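Adhesin (Streptococcus sanguinis SK1 = NCTC 7863, PDB 6VS7) is a streptococcal surface adhesin whose Siglec-like domains probably bind sialylated glycans on host glycoproteins. Local coordinates at residues T3-I8 with N108-V113; R34-I39 with N63-G68; I39-E44 with Y99-D104. All blocks are in the same frame, centred on the assembly; numbering follows the deposited sequence.

Interaction 1 of 3, residues T3-I8 with N108-V113. With CA (calcium ion), chain C.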
loop_
_atom_site.group_PDB
_atom_site.type_symbol
_atom_site.label_atom_id
_atom_site.label_comp_id
_atom_site.label_asym_id
_atom_site.label_seq_id
_atom_site.Cartn_x
_atom_site.Cartn_y
_atom_site.Cartn_z
ATOM N N THR A 3 52.814 -28.237 -31.278
ATOM C CA THR A 3 52.773 -27.407 -32.480
ATOM C C THR A 3 51.392 -26.788 -32.695
ATOM O O THR A 3 51.083 -26.321 -33.791
ATOM C CB THR A 3 53.192 -28.221 -33.705
ATOM O OG1 THR A 3 52.261 -29.288 -33.913
ATOM C CG2 THR A 3 54.577 -28.810 -33.486
ATOM N N THR A 4 50.562 -26.770 -31.656
ATOM C CA THR A 4 49.170 -26.402 -31.755
ATOM C C THR A 4 48.901 -25.193 -30.873
ATOM O O THR A 4 49.213 -25.226 -29.674
ATOM C CB THR A 4 48.284 -27.585 -31.331
ATOM O OG1 THR A 4 48.630 -28.728 -32.122
ATOM C CG2 THR A 4 46.803 -27.264 -31.527
ATOM N N PRO A 5 48.329 -24.121 -31.417
ATOM C CA PRO A 5 48.072 -22.919 -30.617
ATOM C C PRO A 5 46.877 -23.136 -29.713
ATOM O O PRO A 5 46.121 -24.101 -29.902
ATOM C CB PRO A 5 47.778 -21.856 -31.677
ATOM C CG PRO A 5 47.124 -22.644 -32.772
ATOM C CD PRO A 5 47.816 -23.988 -32.794
ATOM N N PRO A 6 46.663 -22.272 -28.727
ATOM C CA PRO A 6 45.538 -22.477 -27.811
ATOM C C PRO A 6 44.197 -22.319 -28.515
ATOM O O PRO A 6 44.097 -21.811 -29.636
ATOM C CB PRO A 6 45.735 -21.386 -26.747
ATOM C CG PRO A 6 47.154 -20.914 -26.919
ATOM C CD PRO A 6 47.474 -21.096 -28.361
ATOM N N THR A 7 43.154 -22.766 -27.829
ATOM C CA THR A 7 41.779 -22.611 -28.284
ATOM C C THR A 7 41.122 -21.447 -27.552
ATOM O O THR A 7 41.120 -21.408 -26.313
ATOM C CB THR A 7 40.999 -23.896 -28.043
ATOM O OG1 THR A 7 41.552 -24.934 -28.865
ATOM C CG2 THR A 7 39.532 -23.707 -28.378
ATOM N N ILE A 8 40.561 -20.510 -28.320
ATOM C CA ILE A 8 39.924 -19.301 -27.797
ATOM C C ILE A 8 38.413 -19.399 -27.957
ATOM O O ILE A 8 37.916 -19.671 -29.054
ATOM C CB ILE A 8 40.429 -18.046 -28.524
ATOM C CG1 ILE A 8 41.952 -18.037 -28.614
ATOM C CG2 ILE A 8 39.871 -16.790 -27.844
ATOM C CD1 ILE A 8 42.453 -16.960 -29.511
ATOM N N ASN A 108 53.354 -21.213 -29.997
ATOM C CA ASN A 108 52.325 -21.365 -31.018
ATOM C C ASN A 108 51.254 -20.312 -30.760
ATOM O O ASN A 108 50.508 -20.422 -29.785
ATOM C CB ASN A 108 51.719 -22.764 -30.977
ATOM C CG ASN A 108 52.750 -23.845 -31.130
ATOM O OD1 ASN A 108 53.433 -23.916 -32.142
ATOM N ND2 ASN A 108 52.858 -24.702 -30.132
ATOM N N ILE A 109 51.188 -19.280 -31.637
ATOM C CA ILE A 109 50.174 -18.229 -31.584
ATOM C C ILE A 109 49.050 -18.572 -32.550
ATOM O O ILE A 109 49.273 -19.192 -33.597
ATOM C CB ILE A 109 50.784 -16.850 -31.921
ATOM C CG1 ILE A 109 49.807 -15.715 -31.593
ATOM C CG2 ILE A 109 51.195 -16.793 -33.398
ATOM C CD1 ILE A 109 50.452 -14.333 -31.675
ATOM N N THR A 110 47.826 -18.179 -32.201
ATOM C CA THR A 110 46.708 -18.349 -33.125
ATOM C C THR A 110 46.866 -17.413 -34.324
ATOM O O THR A 110 47.373 -16.290 -34.200
ATOM C CB THR A 110 45.375 -18.076 -32.427
ATOM O OG1 THR A 110 45.434 -16.813 -31.761
ATOM C CG2 THR A 110 45.028 -19.175 -31.409
ATOM N N ALA A 111 46.437 -17.886 -35.491
ATOM C CA ALA A 111 46.563 -17.092 -36.707
ATOM C C ALA A 111 45.613 -15.897 -36.682
ATOM O O ALA A 111 44.568 -15.914 -36.024
ATOM C CB ALA A 111 46.277 -17.943 -37.942
ATOM N N LEU A 112 45.993 -14.863 -37.417
ATOM C CA LEU A 112 45.276 -13.596 -37.516
ATOM C C LEU A 112 44.824 -13.480 -38.962
ATOM O O LEU A 112 45.643 -13.244 -39.854
ATOM C CB LEU A 112 46.188 -12.435 -37.128
ATOM C CG LEU A 112 45.814 -10.991 -36.772
ATOM C CD1 LEU A 112 46.037 -10.068 -37.938
ATOM C CD2 LEU A 112 44.395 -10.836 -36.171
ATOM N N VAL A 113 43.535 -13.682 -39.199
ATOM C CA VAL A 113 42.966 -13.615 -40.540
ATOM C C VAL A 113 41.849 -12.582 -40.531
ATOM O O VAL A 113 40.835 -12.771 -39.845
ATOM C CB VAL A 113 42.430 -14.976 -41.006
ATOM C CG1 VAL A 113 41.945 -14.865 -42.449
ATOM C CG2 VAL A 113 43.494 -16.067 -40.849
HETATM CA CA CA C . 49.638 -25.927 -27.484
HETATM O O HOH W 1 48.453 -27.539 -27.527
#
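Thr110 sets OG1 between its own backbone N and carbonyl carbon (chi1 51°), and this turns CG2 onto the extended Pro5-Pro6 pair. The methyl sits 3.3 Å from Pro6 O and 3.8 Å from Pro5 CB. Ile8 CD1 crosses the threonine obliquely, 3.7 Å from Thr110 OG1 and close to CG2 as well; OG1 itself is hydrogen-bonded to the backbone N of Ala102. At the other end Asn108 holds CG beside its backbone N (chi1 -56°), and its amide comes up against the peptide joining Thr3 and Thr4. ND2 lies 3.4 Å from Thr4 N, but both are donors and no bond forms between them; ND2 is instead hydrogen-bonded to the carbonyl of Asp2. Between these two side chains the prolines pack on backbone. Asn108 O receives a CA-H...O contact from Pro5 CA at 3.6 Å and lies 3.4 Å from Pro6 CD, while Pro5 CB touches Ile109 O. No hydrogen bond crosses directly between 3-8 and 108-113, and the two prolines contribute no N-H. The polar link runs through neighbours: Thr4 O binds the calcium ion at 2.3 Å, with Asp2, Asp30 and Asp104 among its other ligands, and Asp104 OD1 accepts from Asn108 N. The chain entry and the loop between strands 95-104 and 119-125 thus meet beside a calcium site at one end of the N-terminal Siglec-like domain, a beta sandwich of the E-set clan.

Interaction 2 of 3, residues R34-I39 with N63-G68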
loop_
_atom_site.group_PDB
_atom_site.type_symbol
_atom_site.label_atom_id
_atom_site.label_comp_id
_atom_site.label_asym_id
_atom_site.label_seq_id
_atom_site.Cartn_x
_atom_site.Cartn_y
_atom_site.Cartn_z
ATOM N N ARG A 34 49.000 -24.583 -20.315
ATOM C CA ARG A 34 49.592 -23.276 -20.167
ATOM C C ARG A 34 49.515 -22.328 -21.354
ATOM O O ARG A 34 49.890 -22.674 -22.426
ATOM C CB ARG A 34 51.055 -23.384 -19.731
ATOM C CG ARG A 34 51.769 -22.052 -19.631
ATOM C CD ARG A 34 53.157 -22.161 -19.090
ATOM N NE ARG A 34 53.859 -20.912 -19.008
ATOM C CZ ARG A 34 54.992 -20.759 -18.372
ATOM N NH1 ARG A 34 55.547 -21.757 -17.790
ATOM N NH2 ARG A 34 55.573 -19.609 -18.331
ATOM N N VAL A 35 49.033 -21.128 -21.099
ATOM C CA VAL A 35 48.992 -20.079 -22.093
ATOM C C VAL A 35 49.813 -18.904 -21.598
ATOM O O VAL A 35 49.633 -18.443 -20.523
ATOM C CB VAL A 35 47.570 -19.647 -22.465
ATOM C CG1 VAL A 35 47.560 -18.309 -23.174
ATOM C CG2 VAL A 35 46.906 -20.736 -23.247
ATOM N N ASN A 36 50.716 -18.447 -22.423
ATOM C CA ASN A 36 51.590 -17.361 -22.058
ATOM C C ASN A 36 51.173 -15.942 -22.418
ATOM O O ASN A 36 51.595 -15.021 -21.810
ATOM C CB ASN A 36 52.975 -17.574 -22.635
ATOM C CG ASN A 36 53.761 -18.668 -21.923
ATOM O OD1 ASN A 36 53.255 -19.390 -21.121
ATOM N ND2 ASN A 36 55.004 -18.749 -22.234
ATOM N N ARG A 37 50.450 -15.787 -23.504
ATOM C CA ARG A 37 50.038 -14.460 -23.944
ATOM C C ARG A 37 48.607 -14.527 -24.442
ATOM O O ARG A 37 48.176 -15.544 -24.984
ATOM C CB ARG A 37 50.943 -13.912 -25.055
ATOM C CG ARG A 37 52.421 -13.851 -24.697
ATOM C CD ARG A 37 53.238 -13.434 -25.898
ATOM N NE ARG A 37 53.122 -12.002 -26.172
ATOM C CZ ARG A 37 53.110 -11.484 -27.397
ATOM N NH1 ARG A 37 53.006 -10.172 -27.565
ATOM N NH2 ARG A 37 53.169 -12.288 -28.456
ATOM N N VAL A 38 47.891 -13.419 -24.314
ATOM C CA VAL A 38 46.535 -13.296 -24.767
ATOM C C VAL A 38 46.481 -11.847 -25.216
ATOM O O VAL A 38 46.693 -10.972 -24.475
ATOM C CB VAL A 38 45.432 -13.578 -23.755
ATOM C CG1 VAL A 38 44.097 -13.265 -24.376
ATOM C CG2 VAL A 38 45.432 -15.003 -23.288
ATOM N N ILE A 39 46.180 -11.617 -26.463
ATOM C CA ILE A 39 46.205 -10.298 -27.013
ATOM C C ILE A 39 44.910 -9.838 -27.675
ATOM O O ILE A 39 44.227 -10.627 -28.248
ATOM C CB ILE A 39 47.323 -10.328 -28.040
ATOM C CG1 ILE A 39 48.665 -10.409 -27.362
ATOM C CG2 ILE A 39 47.352 -9.167 -28.963
ATOM C CD1 ILE A 39 49.707 -11.069 -28.215
ATOM N N ASN A 63 46.359 -14.222 -14.907
ATOM C CA ASN A 63 47.175 -15.379 -14.578
ATOM C C ASN A 63 48.036 -15.880 -15.728
ATOM O O ASN A 63 48.218 -17.084 -15.888
ATOM C CB ASN A 63 46.290 -16.496 -14.062
ATOM C CG ASN A 63 46.631 -16.852 -12.674
ATOM O OD1 ASN A 63 47.537 -17.650 -12.437
ATOM N ND2 ASN A 63 45.945 -16.223 -11.718
ATOM N N LEU A 64 48.607 -14.976 -16.487
ATOM C CA LEU A 64 49.427 -15.318 -17.627
ATOM C C LEU A 64 50.688 -16.090 -17.348
ATOM O O LEU A 64 51.359 -15.884 -16.393
ATOM C CB LEU A 64 49.832 -14.088 -18.394
ATOM C CG LEU A 64 48.872 -13.499 -19.375
ATOM C CD1 LEU A 64 49.373 -12.196 -19.933
ATOM C CD2 LEU A 64 48.595 -14.436 -20.505
ATOM N N SER A 65 51.003 -16.942 -18.294
ATOM C CA SER A 65 52.150 -17.795 -18.267
ATOM C C SER A 65 52.548 -18.429 -16.940
ATOM O O SER A 65 53.579 -18.191 -16.439
ATOM C CB SER A 65 53.330 -17.174 -18.978
ATOM O OG SER A 65 53.861 -16.186 -18.238
ATOM N N VAL A 66 51.648 -19.219 -16.411
ATOM C CA VAL A 66 51.868 -20.015 -15.256
ATOM C C VAL A 66 51.358 -21.412 -15.608
ATOM O O VAL A 66 50.451 -21.562 -16.378
ATOM C CB VAL A 66 51.218 -19.479 -13.961
ATOM C CG1 VAL A 66 51.582 -18.041 -13.669
ATOM C CG2 VAL A 66 49.752 -19.719 -13.962
ATOM N N PRO A 67 52.005 -22.442 -15.066
ATOM C CA PRO A 67 51.573 -23.807 -15.393
ATOM C C PRO A 67 50.185 -24.118 -14.852
ATOM O O PRO A 67 49.808 -23.701 -13.748
ATOM C CB PRO A 67 52.641 -24.684 -14.721
ATOM C CG PRO A 67 53.833 -23.774 -14.581
ATOM C CD PRO A 67 53.256 -22.429 -14.293
ATOM N N GLY A 68 49.428 -24.873 -15.646
ATOM C CA GLY A 68 48.078 -25.231 -15.269
ATOM C C GLY A 68 47.061 -24.112 -15.349
ATOM O O GLY A 68 45.940 -24.289 -14.859
#
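Arg34 lays its guanidinium over the backbone of Ser65 and Val66, with Ser65 O and Val66 N over one face. Its chain runs fully extended, CG anti to the backbone N (chi1 177°), which carries CG past Val66 O at 3.5 Å and brings NH2 to 3.1 Å from Ser65 O. That last approach has a poor angle and is not a hydrogen bond. The guanidinium is fixed from its own strand: NE donates to Asn36 OD1 at 2.7 Å, the acceptor tilted 25° out of the guanidinium plane. The same OD1 touches Ser65 CB at 3.1 Å, so the serine lies against both side chains. One direct hydrogen bond joins the segments, Ser65 N to Val35 O at 3.0 Å, bent to 141° at the hydrogen. Farther along, Leu64 brings CD2 to 3.3 Å from Asn36 O and 4.3 Å from Val38 CG2, while Val35 and Val38 also pack on Leu76 of strand 76-83. The segments run nearly antiparallel, and Asn36 and Arg37 form a classic beta bulge opposite Glu103 in the neighbouring strand. Asn69 OD1, in the same loop as 63-68, also takes a hydrogen bond from Val35 N. Between 34-39 and 63-68 themselves, contact does most of the holding: a guanidinium passing over the Ser65-Val66 peptide, tilted against it, at the Arg34 end, giving way to leucine and valine methyls toward the sandwich interior.

Interaction 3 of 3, residues I39-E44 with Y99-D104. With CA (calcium ion), chain C.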
loop_
_atom_site.group_PDB
_atom_site.type_symbol
_atom_site.label_atom_id
_atom_site.label_comp_id
_atom_site.label_asym_id
_atom_site.label_seq_id
_atom_site.Cartn_x
_atom_site.Cartn_y
_atom_site.Cartn_z
ATOM N N ILE A 39 46.180 -11.617 -26.463
ATOM C CA ILE A 39 46.205 -10.298 -27.013
ATOM C C ILE A 39 44.910 -9.838 -27.675
ATOM O O ILE A 39 44.227 -10.627 -28.248
ATOM C CB ILE A 39 47.323 -10.328 -28.040
ATOM C CG1 ILE A 39 48.665 -10.409 -27.362
ATOM C CG2 ILE A 39 47.352 -9.167 -28.963
ATOM C CD1 ILE A 39 49.707 -11.069 -28.215
ATOM N N VAL A 40 44.554 -8.576 -27.505
ATOM C CA VAL A 40 43.417 -7.959 -28.168
ATOM C C VAL A 40 43.933 -6.800 -28.979
ATOM O O VAL A 40 44.506 -5.918 -28.453
ATOM C CB VAL A 40 42.367 -7.472 -27.170
ATOM C CG1 VAL A 40 41.114 -7.034 -27.883
ATOM C CG2 VAL A 40 42.093 -8.533 -26.157
ATOM N N ARG A 41 43.728 -6.838 -30.261
ATOM C CA ARG A 41 44.200 -5.820 -31.137
ATOM C C ARG A 41 43.355 -5.498 -32.331
ATOM O O ARG A 41 42.482 -6.207 -32.668
ATOM C CB ARG A 41 45.558 -6.218 -31.671
ATOM C CG ARG A 41 45.659 -7.629 -32.188
ATOM C CD ARG A 41 46.060 -7.667 -33.621
ATOM N NE ARG A 41 47.392 -8.005 -33.943
ATOM C CZ ARG A 41 48.075 -7.676 -35.032
ATOM N NH1 ARG A 41 47.625 -6.922 -35.985
ATOM N NH2 ARG A 41 49.249 -8.143 -35.123
ATOM N N ASN A 42 43.694 -4.398 -32.961
ATOM C CA ASN A 42 43.113 -3.959 -34.206
ATOM C C ASN A 42 43.638 -4.860 -35.324
ATOM O O ASN A 42 44.665 -5.341 -35.253
ATOM C CB ASN A 42 43.565 -2.561 -34.520
ATOM C CG ASN A 42 42.827 -1.530 -33.760
ATOM O OD1 ASN A 42 42.172 -1.817 -32.832
ATOM N ND2 ASN A 42 42.933 -0.329 -34.184
ATOM N N ILE A 43 42.956 -5.007 -36.400
ATOM C CA ILE A 43 43.428 -5.909 -37.447
ATOM C C ILE A 43 44.705 -5.377 -38.094
ATOM O O ILE A 43 45.655 -6.131 -38.333
ATOM C CB ILE A 43 42.330 -6.168 -38.493
ATOM C CG1 ILE A 43 42.863 -7.085 -39.604
ATOM C CG2 ILE A 43 41.795 -4.863 -39.046
ATOM C CD1 ILE A 43 43.139 -8.511 -39.142
ATOM N N GLU A 44 44.751 -4.097 -38.397
ATOM C CA GLU A 44 45.899 -3.516 -39.073
ATOM C C GLU A 44 47.183 -3.553 -38.280
ATOM O O GLU A 44 47.174 -3.426 -37.107
ATOM C CB GLU A 44 45.626 -2.087 -39.529
ATOM C CG GLU A 44 46.814 -1.440 -40.265
ATOM C CD GLU A 44 46.875 -1.549 -41.829
ATOM O OE1 GLU A 44 45.894 -1.982 -42.487
ATOM O OE2 GLU A 44 47.934 -1.179 -42.399
ATOM N N TYR A 99 40.435 -8.243 -32.654
ATOM C CA TYR A 99 40.928 -9.594 -32.859
ATOM C C TYR A 99 41.633 -10.087 -31.609
ATOM O O TYR A 99 42.356 -9.334 -30.952
ATOM C CB TYR A 99 41.839 -9.649 -34.086
ATOM C CG TYR A 99 41.000 -9.416 -35.328
ATOM C CD1 TYR A 99 40.564 -8.129 -35.672
ATOM C CD2 TYR A 99 40.559 -10.490 -36.095
ATOM C CE1 TYR A 99 39.754 -7.921 -36.769
ATOM C CE2 TYR A 99 39.747 -10.301 -37.192
ATOM C CZ TYR A 99 39.352 -9.024 -37.522
ATOM O OH TYR A 99 38.545 -8.860 -38.610
ATOM N N VAL A 100 41.395 -11.348 -31.268
ATOM C CA VAL A 100 41.905 -11.928 -30.031
ATOM C C VAL A 100 42.845 -13.059 -30.412
ATOM O O VAL A 100 42.494 -13.922 -31.227
ATOM C CB VAL A 100 40.774 -12.412 -29.098
ATOM C CG1 VAL A 100 41.340 -13.094 -27.864
ATOM C CG2 VAL A 100 39.906 -11.226 -28.649
ATOM N N ARG A 101 44.052 -13.025 -29.861
ATOM C CA ARG A 101 45.058 -14.031 -30.146
ATOM C C ARG A 101 45.583 -14.619 -28.849
ATOM O O ARG A 101 45.617 -13.948 -27.818
ATOM C CB ARG A 101 46.219 -13.439 -30.941
ATOM C CG ARG A 101 45.807 -12.832 -32.269
ATOM C CD ARG A 101 47.015 -12.272 -32.984
ATOM N NE ARG A 101 47.748 -13.316 -33.677
ATOM C CZ ARG A 101 48.774 -13.097 -34.493
ATOM N NH1 ARG A 101 49.212 -11.863 -34.708
ATOM N NH2 ARG A 101 49.363 -14.114 -35.094
ATOM N N ALA A 102 46.048 -15.861 -28.920
ATOM C CA ALA A 102 46.674 -16.501 -27.772
ATOM C C ALA A 102 47.875 -17.312 -28.239
ATOM O O ALA A 102 47.896 -17.835 -29.356
ATOM C CB ALA A 102 45.691 -17.398 -27.011
ATOM N N GLU A 103 48.863 -17.420 -27.355
ATOM C CA GLU A 103 50.149 -18.037 -27.650
ATOM C C GLU A 103 50.552 -18.921 -26.481
ATOM O O GLU A 103 50.536 -18.472 -25.329
ATOM C CB GLU A 103 51.211 -16.964 -27.899
ATOM C CG GLU A 103 52.588 -17.505 -28.271
ATOM C CD GLU A 103 53.574 -16.390 -28.612
ATOM O OE1 GLU A 103 54.648 -16.338 -27.982
ATOM O OE2 GLU A 103 53.267 -15.571 -29.512
ATOM N N ASP A 104 50.910 -20.173 -26.765
ATOM C CA ASP A 104 51.240 -21.093 -25.680
ATOM C C ASP A 104 52.718 -20.939 -25.309
ATOM O O ASP A 104 53.436 -20.104 -25.864
ATOM C CB ASP A 104 50.875 -22.534 -26.063
ATOM C CG ASP A 104 51.602 -23.030 -27.305
ATOM O OD1 ASP A 104 52.625 -22.420 -27.691
ATOM O OD2 ASP A 104 51.151 -24.044 -27.898
HETATM CA CA CA C . 49.638 -25.927 -27.484
HETATM O O HOH W 2 49.721 -9.839 -32.280
HETATM O O HOH W 1 48.453 -27.539 -27.527
#
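Arg41 and Tyr99 share a pair of backbone hydrogen bonds, Arg41 N to Tyr99 O and Tyr99 N to Arg41 O, each 2.9 Å long. The second is nearly straight. Ile39 and Arg101 make the next such pair, with Ile39 N reaching Arg101 O at 2.8 Å and Arg101 N returning to Ile39 O. Val40 and Val100 between them form the non-hydrogen-bonded pair; Val100 makes its backbone hydrogen bond with Glu118, just before strand 119-125, and the valine methyls meet on the face turned to the sandwich interior, where both touch Phe120. This is the antiparallel pairing of edge strand 35-41 with strand 95-104 in one sheet of the Siglec-like beta sandwich. On the other face Ile39, Arg41, Tyr99 and Arg101 project together. Ile43 CD1 sits squarely over the centre of the Tyr99 ring in a CH-pi contact, 4.1 Å from the centroid and 8° off the normal, and the ring's OH is hydrogen-bonded to Lys115 N. Arg41 sets out with CG between its backbone N and carbonyl carbon (chi1 48°) and bends at chi2 and chi3, which helps bring NH2 to 3.7 Å from Arg101 NH1, at the edge of the Arg101 guanidinium, with the two planes 59° apart. Each arginine is supplied with acceptors: Arg41 NH2 bonds to Ala46 O, and NH1 more weakly to Asn42 O, whereas Arg101 gives NE to Thr110 O and NH2 to Asp47 in a salt bridge. A water accepts weakly from Arg41 NH2 and Arg101 NH1, bridging the two groups; with Asp47 it probably eases the repulsion between like charges. Farther along the same segment, Asp104 OD2 binds the calcium ion at 2.5 Å.

All three contacts lie in the N-terminal Siglec-like domain. Interaction 3 is the buried one, made of regular strand pairing. Interactions 1 and 2 are partly buried: the first brings the start of the opposite sheet's strand 7-9 to the loop after strand 95-104, the second sets a loop against strand 35-41. Interactions 2 and 3 share Ile39 and that strand, and meet where Asn36 N reaches Glu103 O at the bulge. Interaction 1 joins interaction 3 through Thr110, hydrogen-bonded to Ala102 and Arg101, and through the calcium ion. It touches interaction 2 where Pro6 packs on Val35. Chemistry follows position: straight backbone bonds inside the sheet, one bent bond with a guanidinium laid over a loop peptide at its edge, and proline packing beside the metal.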